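Local coordinates for protein putative cell surface hydrolase (Lactobacillus plantarum, PDB 3LP5) that is probably a cell-surface hydrolase of the alpha/beta-hydrolase superfamily, its natural substrate not established, at residues W112-F115 / L116-L120; R241-N244 / A245-Q249; A90-T94 / Y95-H99; T41-T44 / D45-K49; S187-Y190 / G191-I194. One frame throughout, in Å; residues are numbered along the deposited sequence.

How the contacts relate
From the N terminus, contact 4 comes first: it closes the hairpin between strands 37-42 and 48-52, at one margin of the sheet. Contact 3 follows, where helix 74-92 runs out into the loop before strand 99-105; it touches contact 4 through Ala90 CB and Ile48 CD1, 3.9 Å apart. Contact 1 is the last part of helix 107-118 and the two residues after it, and contact 5 the junction of helices 185-188 and 191-195. Those two meet where Ile194 packs on Thr113 and Glu117. Contact 2 ends helix 238-245 near the C terminus, across the chain's centre from contacts 1 and 4. All five are local and in series; none nests in or crosses another.

Contact 1. Residues W112-F115 / L116-L120; sequences WTLF and LERYL
With CG swung anti to the backbone N (chi1 166°), the Phe115 ring is carried along the helix toward Tyr119 and Leu120, whereas Leu116 has CG beside its own N, which sets its CD2 against the same ring. Three side chains therefore gather on Phe115, each at a different part of it. Phe115 CD1 meets Tyr119 CB at 3.7 Å, Phe115 CE2 meets Leu120 CB at 3.7 Å, and Phe115 CD2 lies 3.8 Å from Leu116 CD2. Leu120 N sits over one face of the ring, offset toward the rim. Leu116 CD2 also meets Trp112 CE3, 4.1 Å away and oblique to the indole.

This is the end of helix 107-118, the helix of a beta-alpha-beta unit between strands 99-105 and 127-134; in the alpha/beta-hydrolase fold the helix in this place follows the nucleophile elbow, and Trp112 touches residues that fit that pattern. Regular i-to-i+4 bonds run up to Arg118 N, 3.0 Å from Leu114 O. At Phe115 O the pattern forks: Tyr119 N at 2.7 Å and Leu120 N at 3.0 Å come in from opposite faces of the carbonyl plane, gripping this oxygen twice as the helix gives out. With an alanine in place of Phe115, Leu116, Tyr119 and Leu120 would probably lose the ring they share, and the contact with Phe88 of helix 74-92 would go with it. On another side of the helix, Leu114 CD1 runs alongside Arg118 CD at 3.8 Å, and the guanidinium of Arg118 makes a cation-pi contact with Tyr158.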
# COMPACT_ATOMS: atom_id res chain seq x y z
N TRP A 112 0.68 -2.30 6.04
CA TRP A 112 0.60 -3.54 5.23
C TRP A 112 1.80 -4.42 5.51
O TRP A 112 1.64 -5.62 5.69
CB TRP A 112 0.57 -3.31 3.68
CG TRP A 112 -0.74 -3.24 3.12
CD1 TRP A 112 -1.33 -2.13 2.50
CD2 TRP A 112 -1.77 -4.25 3.17
NE1 TRP A 112 -2.62 -2.44 2.11
CE2 TRP A 112 -2.92 -3.71 2.56
CE3 TRP A 112 -1.80 -5.58 3.64
CZ2 TRP A 112 -4.12 -4.45 2.40
CZ3 TRP A 112 -3.01 -6.32 3.50
CH2 TRP A 112 -4.14 -5.74 2.89
N THR A 113 3.00 -3.83 5.57
CA THR A 113 4.16 -4.72 5.69
C THR A 113 4.15 -5.51 6.99
O THR A 113 4.54 -6.68 7.04
CB THR A 113 5.53 -3.93 5.61
OG1 THR A 113 5.59 -3.25 4.35
CG2 THR A 113 6.70 -4.87 5.67
N LEU A 114 3.84 -4.82 8.08
CA LEU A 114 3.88 -5.41 9.38
C LEU A 114 2.75 -6.50 9.42
O LEU A 114 2.96 -7.61 9.90
CB LEU A 114 3.72 -4.29 10.45
CG LEU A 114 3.92 -4.75 11.89
CD1 LEU A 114 5.31 -5.34 12.10
CD2 LEU A 114 3.66 -3.58 12.88
N PHE A 115 1.57 -6.17 8.92
CA PHE A 115 0.47 -7.15 8.83
C PHE A 115 0.95 -8.40 8.06
O PHE A 115 0.70 -9.52 8.52
CB PHE A 115 -0.73 -6.53 8.14
CG PHE A 115 -1.76 -7.54 7.71
CD1 PHE A 115 -2.71 -8.00 8.61
CD2 PHE A 115 -1.75 -8.05 6.43
CE1 PHE A 115 -3.65 -8.97 8.23
CE2 PHE A 115 -2.66 -9.06 6.05
CZ PHE A 115 -3.60 -9.49 6.95
N LEU A 116 1.66 -8.20 6.92
CA LEU A 116 2.04 -9.35 6.10
C LEU A 116 3.09 -10.21 6.79
O LEU A 116 3.06 -11.44 6.67
CB LEU A 116 2.52 -8.95 4.72
CG LEU A 116 1.45 -8.21 3.91
CD1 LEU A 116 2.19 -7.64 2.71
CD2 LEU A 116 0.27 -9.14 3.45
N GLU A 117 3.98 -9.57 7.55
CA GLU A 117 5.07 -10.29 8.23
C GLU A 117 4.54 -11.09 9.42
O GLU A 117 5.06 -12.17 9.68
CB GLU A 117 6.11 -9.31 8.82
CG GLU A 117 6.90 -8.61 7.79
CD GLU A 117 7.84 -7.59 8.38
OE1 GLU A 117 7.55 -7.06 9.44
OE2 GLU A 117 8.89 -7.32 7.79
N ARG A 118 3.55 -10.53 10.15
CA ARG A 118 3.12 -11.07 11.45
C ARG A 118 1.72 -11.70 11.49
O ARG A 118 1.50 -12.67 12.26
CB ARG A 118 3.22 -9.99 12.51
CG ARG A 118 4.63 -9.41 12.63
CD ARG A 118 4.75 -8.62 13.89
NE ARG A 118 5.10 -9.51 14.99
CZ ARG A 118 5.35 -9.11 16.24
NH1 ARG A 118 5.28 -7.81 16.51
NH2 ARG A 118 5.71 -10.00 17.19
N TYR A 119 0.78 -11.18 10.69
CA TYR A 119 -0.63 -11.49 10.93
C TYR A 119 -1.32 -12.21 9.80
O TYR A 119 -2.34 -12.87 10.00
CB TYR A 119 -1.39 -10.20 11.29
CG TYR A 119 -0.80 -9.49 12.49
CD1 TYR A 119 -0.38 -10.21 13.59
CD2 TYR A 119 -0.67 -8.07 12.50
CE1 TYR A 119 0.21 -9.55 14.69
CE2 TYR A 119 -0.10 -7.42 13.60
CZ TYR A 119 0.31 -8.17 14.68
OH TYR A 119 0.80 -7.55 15.79
N LEU A 120 -0.80 -12.08 8.59
CA LEU A 120 -1.49 -12.77 7.47
C LEU A 120 -1.52 -14.32 7.65
O LEU A 120 -2.54 -14.97 7.31
CB LEU A 120 -0.91 -12.35 6.10
CG LEU A 120 -1.45 -13.15 4.90
CD1 LEU A 120 -2.90 -12.81 4.67
CD2 LEU A 120 -0.62 -12.96 3.65

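Contact 2. Residues R241-N244 / A245-Q249; sequences RQKN and AQRVQ
Helical bonding between residues 241-244 and 245-249 starts out regular, with Ala245 N 2.9 Å from Arg241 O, then shifts to three-residue spacing, Arg247 N bonding to Asn244 O from well above the carbonyl plane, and passes into a type I turn from Ala245 to Val248, where Val248 N bonds to Ala245 O. Between the first two of these bonds Gln246 N is shared weakly by Gln242 O and Lys243 O.

The side chains that carry the contact are Asn244 and Arg247. Arg247 runs extended from CG to NE, back along the last turn, and its NE donates to Asn244 OD1 at 3.2 Å in a nearly straight bond (169° at the hydrogen). The oxygen is met in its carbonyl plane, on a lone pair, and lies in the guanidinium plane, although the amide and guanidinium planes are turned 54° apart. A water donates to Asn244 OD1 at 2.7 Å and accepts from Arg247 NH2 at 3.0 Å.

The motif is the C-terminal end of helix 238-245, where the chain leaves to run along strand 201-206, bonding backbone to backbone through Arg247 and Gln249. Asn244 is the buried member: its ND2 reaches Ser225 and Gln229 on helix 217-231, which fixes the rotation of the amide and so presents OD1 to Arg247. Lys243 lies alongside Arg247, its CG 3.7 Å from NH2. Lys243 NZ stands 4.2 Å from Arg247 NH2, and the two positive ends probably repel each other mildly.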
# COMPACT_ATOMS: atom_id res chain seq x y z
N ARG A 241 3.22 2.00 -21.52
CA ARG A 241 3.90 0.88 -20.90
C ARG A 241 5.38 1.12 -20.94
O ARG A 241 6.06 0.97 -19.95
CB ARG A 241 3.59 -0.43 -21.62
CG ARG A 241 4.45 -1.62 -21.10
CD ARG A 241 4.12 -2.94 -21.76
NE ARG A 241 3.92 -2.81 -23.21
CZ ARG A 241 4.87 -2.91 -24.14
NH1 ARG A 241 6.15 -3.17 -23.82
NH2 ARG A 241 4.54 -2.75 -25.42
N GLN A 242 5.88 1.51 -22.11
CA GLN A 242 7.34 1.68 -22.30
C GLN A 242 7.89 2.79 -21.41
O GLN A 242 8.92 2.60 -20.79
CB GLN A 242 7.68 1.88 -23.79
CG GLN A 242 7.41 0.56 -24.53
CD GLN A 242 7.46 0.64 -26.07
OE1 GLN A 242 7.17 1.67 -26.68
NE2 GLN A 242 7.82 -0.48 -26.69
N LYS A 243 7.16 3.90 -21.32
CA LYS A 243 7.52 5.03 -20.51
C LYS A 243 7.48 4.67 -19.01
O LYS A 243 8.36 5.11 -18.25
CB LYS A 243 6.57 6.20 -20.83
CG LYS A 243 6.71 7.48 -19.96
CD LYS A 243 6.06 8.72 -20.66
CE LYS A 243 4.51 8.82 -20.51
NZ LYS A 243 4.03 10.26 -20.35
N ASN A 244 6.47 3.93 -18.57
CA ASN A 244 6.38 3.52 -17.14
C ASN A 244 7.54 2.58 -16.81
O ASN A 244 8.18 2.72 -15.73
CB ASN A 244 5.04 2.85 -16.82
CG ASN A 244 3.91 3.87 -16.60
OD1 ASN A 244 4.14 5.04 -16.40
ND2 ASN A 244 2.67 3.39 -16.62
N ALA A 245 7.83 1.67 -17.75
CA ALA A 245 8.99 0.75 -17.67
C ALA A 245 10.29 1.50 -17.39
O ALA A 245 11.13 1.03 -16.63
CB ALA A 245 9.14 -0.11 -18.98
N GLN A 246 10.42 2.70 -17.94
CA GLN A 246 11.64 3.45 -17.78
C GLN A 246 11.70 4.20 -16.46
O GLN A 246 12.78 4.72 -16.12
CB GLN A 246 11.84 4.43 -18.92
CG GLN A 246 12.10 3.80 -20.28
CD GLN A 246 12.08 4.89 -21.35
OE1 GLN A 246 11.21 5.77 -21.34
NE2 GLN A 246 13.07 4.86 -22.24
N ARG A 247 10.58 4.24 -15.73
CA ARG A 247 10.57 4.72 -14.34
C ARG A 247 11.14 3.71 -13.30
O ARG A 247 11.50 4.10 -12.17
CB ARG A 247 9.15 5.07 -13.92
CG ARG A 247 8.52 6.17 -14.75
CD ARG A 247 7.08 6.47 -14.25
NE ARG A 247 6.27 7.10 -15.31
CZ ARG A 247 6.43 8.34 -15.75
NH1 ARG A 247 7.37 9.15 -15.26
NH2 ARG A 247 5.65 8.79 -16.71
N VAL A 248 11.20 2.44 -13.66
CA VAL A 248 11.82 1.41 -12.79
C VAL A 248 13.33 1.68 -12.60
O VAL A 248 14.05 1.97 -13.60
CB VAL A 248 11.61 0.05 -13.41
CG1 VAL A 248 12.44 -1.09 -12.73
CG2 VAL A 248 10.12 -0.26 -13.45
N GLN A 249 13.80 1.65 -11.35
CA GLN A 249 15.17 2.05 -10.97
C GLN A 249 16.11 0.84 -10.81
O GLN A 249 17.35 1.01 -10.65
CB GLN A 249 15.16 2.74 -9.60
CG GLN A 249 14.48 4.09 -9.56
CD GLN A 249 15.14 5.05 -10.50
OE1 GLN A 249 16.09 5.76 -10.13
NE2 GLN A 249 14.68 5.05 -11.73
O HOH W 1 3.13 7.32 -17.42

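Contact 3. Residues A90-T94 / Y95-H99; sequences ALVKT and YHFNH
At the end of helix 74-92 the backbone of residues 90-94 makes its last turn around Leu91 O, which takes Tyr95 N at 2.8 Å almost straight (167° at the hydrogen) and Thr94 N as well; beyond it, residues 95-97 run on extended. The Tyr95 ring lies beside its neighbour Thr94, the two side chains pointing the same way. Thr94 CG2 sits over one face of that ring, 3.7 Å from its centroid and 19° off the normal, a CH-pi contact. Leu91 adds CD2, 4.0 Å from Tyr95 CE2.

Phe97 turns back to the helix end because its CG stands between the backbone N and the carbonyl carbon (chi1 58°), which brings the ring back against Leu91 and Val92. Phe97 CE2 puts the ring edge at Leu91 O, and Val92 CG1 approaches Phe97 CZ at 3.9 Å, the two side chains at about a right angle. Met4 touches both aromatic residues, and Leu91 packs on strands 37-42 and 62-67. The arrangement is that of a helix C terminus handing the chain to a strand, here the alpha-to-beta connection into strand 99-105 of the alpha/beta-hydrolase sheet.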
# COMPACT_ATOMS: atom_id res chain seq x y z
N ALA A 90 -12.55 -9.68 9.43
CA ALA A 90 -13.99 -9.45 9.24
C ALA A 90 -14.36 -9.65 7.78
O ALA A 90 -15.41 -10.20 7.47
CB ALA A 90 -14.38 -8.04 9.70
N LEU A 91 -13.48 -9.24 6.87
CA LEU A 91 -13.75 -9.39 5.44
C LEU A 91 -13.69 -10.86 4.96
O LEU A 91 -14.51 -11.30 4.17
CB LEU A 91 -12.75 -8.54 4.66
CG LEU A 91 -12.97 -7.04 4.73
CD1 LEU A 91 -11.63 -6.37 4.25
CD2 LEU A 91 -14.18 -6.65 3.84
N VAL A 92 -12.73 -11.62 5.44
CA VAL A 92 -12.69 -12.98 5.03
C VAL A 92 -13.83 -13.80 5.65
O VAL A 92 -14.19 -14.83 5.08
CB VAL A 92 -11.32 -13.67 5.17
CG1 VAL A 92 -10.14 -12.67 5.17
CG2 VAL A 92 -11.31 -14.77 6.24
N LYS A 93 -14.42 -13.31 6.74
CA LYS A 93 -15.66 -13.92 7.31
C LYS A 93 -16.94 -13.55 6.56
O LYS A 93 -17.99 -14.17 6.79
CB LYS A 93 -15.83 -13.58 8.79
CG LYS A 93 -14.86 -14.34 9.70
CD LYS A 93 -15.41 -14.35 11.16
CE LYS A 93 -15.30 -15.76 11.84
NZ LYS A 93 -13.99 -16.02 12.57
N THR A 94 -16.88 -12.59 5.66
CA THR A 94 -18.05 -12.15 4.91
C THR A 94 -17.95 -12.58 3.44
O THR A 94 -18.94 -13.08 2.85
CB THR A 94 -18.14 -10.62 5.00
OG1 THR A 94 -18.27 -10.27 6.37
CG2 THR A 94 -19.36 -10.07 4.27
N TYR A 95 -16.77 -12.43 2.87
CA TYR A 95 -16.57 -12.67 1.45
C TYR A 95 -15.61 -13.81 1.22
O TYR A 95 -14.62 -13.95 1.91
CB TYR A 95 -16.03 -11.41 0.78
CG TYR A 95 -16.93 -10.21 0.93
CD1 TYR A 95 -18.02 -10.03 0.12
CD2 TYR A 95 -16.65 -9.22 1.88
CE1 TYR A 95 -18.86 -8.91 0.23
CE2 TYR A 95 -17.49 -8.09 2.02
CZ TYR A 95 -18.59 -7.95 1.20
OH TYR A 95 -19.41 -6.84 1.33
N HIS A 96 -15.88 -14.57 0.19
CA HIS A 96 -15.00 -15.66 -0.13
C HIS A 96 -13.96 -15.20 -1.21
O HIS A 96 -14.24 -15.16 -2.43
CB HIS A 96 -15.89 -16.82 -0.59
CG HIS A 96 -15.14 -18.07 -0.91
ND1 HIS A 96 -15.57 -18.95 -1.90
CD2 HIS A 96 -13.98 -18.58 -0.43
CE1 HIS A 96 -14.71 -19.96 -1.99
NE2 HIS A 96 -13.74 -19.75 -1.11
N PHE A 97 -12.78 -14.82 -0.76
CA PHE A 97 -11.69 -14.59 -1.70
C PHE A 97 -10.49 -15.31 -1.16
O PHE A 97 -10.29 -15.32 0.06
CB PHE A 97 -11.45 -13.10 -1.91
CG PHE A 97 -11.13 -12.34 -0.65
CD1 PHE A 97 -9.81 -12.03 -0.33
CD2 PHE A 97 -12.15 -11.91 0.22
CE1 PHE A 97 -9.51 -11.32 0.87
CE2 PHE A 97 -11.87 -11.19 1.40
CZ PHE A 97 -10.56 -10.90 1.73
N ASN A 98 -9.70 -15.95 -2.01
CA ASN A 98 -8.49 -16.56 -1.46
C ASN A 98 -7.20 -15.97 -2.00
O ASN A 98 -6.14 -16.49 -1.74
CB ASN A 98 -8.53 -18.09 -1.47
CG ASN A 98 -8.43 -18.65 -2.86
OD1 ASN A 98 -8.30 -17.91 -3.84
ND2 ASN A 98 -8.49 -19.98 -2.98
N HIS A 99 -7.33 -14.87 -2.72
CA HIS A 99 -6.21 -14.15 -3.35
C HIS A 99 -6.58 -12.66 -3.24
O HIS A 99 -7.79 -12.34 -3.31
CB HIS A 99 -6.05 -14.55 -4.86
CG HIS A 99 -5.28 -15.82 -5.07
ND1 HIS A 99 -5.90 -17.06 -5.21
CD2 HIS A 99 -3.95 -16.06 -5.18
CE1 HIS A 99 -4.97 -18.00 -5.39
NE2 HIS A 99 -3.78 -17.41 -5.38

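Contact 4. Residues T41-T44 / D45-K49; sequences TVQT and DGTIK
Backbone bonds join Thr41 and Lys49 in both directions: Thr41 N to Lys49 O and Lys49 N to Thr41 O are each 2.9 Å, making this the hydrogen-bonded antiparallel pair. Val42 and Ile48 form the non-hydrogen-bonded pair beside it. Nearer the tip, Gln43 N bonds to Thr47 O at 2.7 Å, and Gly46 N reaches Gln43 O at 2.8 Å to close a type I turn from Gln43 to Gly46. Gly46 has a positive phi of 90°, a backbone shape that leaves no room for a CB beside the carbonyl oxygen before it.

These bonds make the beta hairpin of strands 37-42 and 48-52, a type I turn with a G1 bulge at Gly46, with 48-52 outermost in the sheet of this chain.

Side-chain polar bonds also tie the loop together. Asp45 OD1 accepts from Thr47 N in an Asx turn, from above the carboxylate plane, and from Thr47 OG1 at 2.9 Å on the syn side, so one oxygen is held twice. The Asp45 CG lies between its backbone N and carbonyl carbon (chi1 64°), which brings the carboxylate back over the turn. A water joins Thr41 OG1 to Lys49 O.

Apolar contact is thinner. Val42 and Ile48 share one face of the hairpin, where helix 74-92 covers them, with Val42 CG2 4.5 Å from Ile48 CG1, and Val42 CG1 lies 4.0 Å from Gly46 CA.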
# COMPACT_ATOMS: atom_id res chain seq x y z
N THR A 41 -13.77 1.83 8.16
CA THR A 41 -13.01 2.64 9.08
C THR A 41 -12.98 1.93 10.41
O THR A 41 -14.04 1.73 11.06
CB THR A 41 -13.67 4.02 9.28
OG1 THR A 41 -13.77 4.63 8.01
CG2 THR A 41 -12.75 4.94 10.13
N VAL A 42 -11.79 1.51 10.82
CA VAL A 42 -11.68 0.81 12.10
C VAL A 42 -11.57 1.83 13.19
O VAL A 42 -10.63 2.65 13.17
CB VAL A 42 -10.44 -0.13 12.17
CG1 VAL A 42 -10.49 -1.02 13.42
CG2 VAL A 42 -10.39 -0.99 10.91
N GLN A 43 -12.47 1.72 14.17
CA GLN A 43 -12.51 2.60 15.38
C GLN A 43 -11.45 2.29 16.41
O GLN A 43 -10.84 1.21 16.38
CB GLN A 43 -13.91 2.54 16.03
CG GLN A 43 -15.06 2.76 15.06
CD GLN A 43 -14.89 4.03 14.23
OE1 GLN A 43 -14.79 3.99 12.98
NE2 GLN A 43 -14.80 5.14 14.91
N THR A 44 -11.21 3.20 17.34
CA THR A 44 -10.07 3.01 18.22
C THR A 44 -10.25 1.88 19.25
O THR A 44 -9.28 1.50 19.93
CB THR A 44 -9.69 4.30 18.95
OG1 THR A 44 -10.79 4.66 19.77
CG2 THR A 44 -9.35 5.43 17.96
N ASP A 45 -11.48 1.36 19.36
CA ASP A 45 -11.75 0.20 20.18
C ASP A 45 -11.85 -1.08 19.32
O ASP A 45 -12.17 -2.14 19.83
CB ASP A 45 -13.04 0.42 21.03
CG ASP A 45 -14.31 0.56 20.17
OD1 ASP A 45 -14.20 0.56 18.93
OD2 ASP A 45 -15.45 0.65 20.70
N GLY A 46 -11.57 -0.98 18.00
CA GLY A 46 -11.57 -2.15 17.12
C GLY A 46 -12.87 -2.52 16.44
O GLY A 46 -12.92 -3.42 15.59
N THR A 47 -13.94 -1.80 16.73
CA THR A 47 -15.14 -1.99 15.95
C THR A 47 -14.98 -1.27 14.60
O THR A 47 -14.02 -0.48 14.39
CB THR A 47 -16.34 -1.45 16.72
OG1 THR A 47 -16.15 -0.03 16.90
CG2 THR A 47 -16.43 -2.19 18.14
N ILE A 48 -15.86 -1.60 13.66
CA ILE A 48 -15.69 -1.19 12.26
C ILE A 48 -16.91 -0.45 11.80
O ILE A 48 -18.07 -0.92 12.00
CB ILE A 48 -15.43 -2.39 11.36
CG1 ILE A 48 -14.19 -3.18 11.85
CG2 ILE A 48 -15.30 -1.97 9.89
CD1 ILE A 48 -13.91 -4.42 10.99
N LYS A 49 -16.70 0.71 11.20
CA LYS A 49 -17.78 1.37 10.44
C LYS A 49 -17.65 1.09 8.95
O LYS A 49 -16.53 1.06 8.45
CB LYS A 49 -17.72 2.87 10.71
CG LYS A 49 -18.20 3.15 12.14
CD LYS A 49 -18.35 4.63 12.41
CE LYS A 49 -19.24 4.82 13.64
NZ LYS A 49 -20.25 5.93 13.34
O HOH W 2 -16.00 3.59 6.58

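Contact 5. Residues S187-Y190 / G191-I194; sequences SVNY and GKYI
Two short helices, 185-188 and 191-195, are joined here by a type I turn from Val188 to Gly191, and a T-shaped aromatic pair spans the junction. Tyr193 turns the edge of its ring to the face of Tyr190; the centroids are 5.4 Å apart and the planes stand at 87°. The touching atom is Tyr193 CE2, 3.9 Å from Tyr190 CG, above the ring and offset toward its rim. With CG beside its backbone N (chi1 -50°), Tyr193 is aimed back at the turn, so that CD2 also passes 3.5 Å from Tyr190 O.

The turn is closed by Gly191 N on Val188 O at 3.1 Å; Lys192 N and Tyr193 N add weak bonds to Asn189 O and Tyr190 O. Tyr190 is buried: its ring meets Phe152 edge-to-face and its hydroxyl makes a weak bond to Ser144 O. A serine in place of Tyr190 would probably leave the rings of Tyr193 and Phe152 without the partner they share and open a gap between the turn and helix 150-157. On the strand 201-206 side, Lys192 lays its aliphatic chain against the backbone of the turn, CG 3.4 Å from Asn189 O.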
# COMPACT_ATOMS: atom_id res chain seq x y z
N SER A 187 14.82 7.37 3.87
CA SER A 187 13.93 6.51 4.66
C SER A 187 13.10 5.53 3.77
O SER A 187 13.06 4.36 4.02
CB SER A 187 13.01 7.41 5.53
OG SER A 187 11.99 6.64 6.16
N VAL A 188 12.46 6.02 2.71
CA VAL A 188 11.71 5.15 1.77
C VAL A 188 12.62 4.06 1.23
O VAL A 188 12.20 2.94 1.07
CB VAL A 188 11.14 5.97 0.62
CG1 VAL A 188 10.30 5.07 -0.36
CG2 VAL A 188 10.25 7.05 1.19
N ASN A 189 13.89 4.41 0.99
CA ASN A 189 14.84 3.48 0.42
C ASN A 189 15.19 2.28 1.34
O ASN A 189 15.66 1.28 0.85
CB ASN A 189 16.12 4.23 0.05
CG ASN A 189 17.00 3.43 -0.89
OD1 ASN A 189 16.54 2.89 -1.90
ND2 ASN A 189 18.27 3.33 -0.56
N TYR A 190 14.92 2.37 2.64
CA TYR A 190 15.16 1.22 3.54
C TYR A 190 14.22 0.03 3.23
O TYR A 190 14.44 -1.11 3.65
CB TYR A 190 15.01 1.65 5.02
CG TYR A 190 16.23 2.28 5.64
CD1 TYR A 190 16.79 3.43 5.10
CD2 TYR A 190 16.75 1.79 6.87
CE1 TYR A 190 17.93 4.03 5.73
CE2 TYR A 190 17.84 2.38 7.49
CZ TYR A 190 18.43 3.50 6.92
OH TYR A 190 19.49 4.11 7.57
N GLY A 191 13.18 0.31 2.45
CA GLY A 191 12.27 -0.74 1.89
C GLY A 191 13.04 -1.92 1.30
O GLY A 191 12.68 -3.10 1.55
N LYS A 192 14.11 -1.65 0.55
CA LYS A 192 14.84 -2.72 -0.13
C LYS A 192 15.50 -3.70 0.85
O LYS A 192 15.64 -4.89 0.54
CB LYS A 192 15.87 -2.15 -1.07
CG LYS A 192 17.06 -1.63 -0.32
CD LYS A 192 18.05 -0.69 -1.11
CE LYS A 192 18.14 -0.99 -2.57
NZ LYS A 192 19.46 -0.44 -3.14
N TYR A 193 15.88 -3.25 2.05
CA TYR A 193 16.44 -4.17 3.07
C TYR A 193 15.42 -5.15 3.64
O TYR A 193 15.79 -6.26 4.05
CB TYR A 193 17.11 -3.40 4.25
CG TYR A 193 18.07 -2.35 3.78
CD1 TYR A 193 19.12 -2.67 2.93
CD2 TYR A 193 17.89 -1.02 4.16
CE1 TYR A 193 19.99 -1.70 2.47
CE2 TYR A 193 18.77 -0.04 3.72
CZ TYR A 193 19.81 -0.39 2.87
OH TYR A 193 20.68 0.57 2.41
N ILE A 194 14.18 -4.75 3.66
CA ILE A 194 13.08 -5.60 4.09
C ILE A 194 12.75 -6.61 2.98
O ILE A 194 12.66 -7.81 3.22
CB ILE A 194 11.88 -4.75 4.45
CG1 ILE A 194 12.17 -4.01 5.77
CG2 ILE A 194 10.64 -5.65 4.79
CD1 ILE A 194 11.49 -2.64 5.85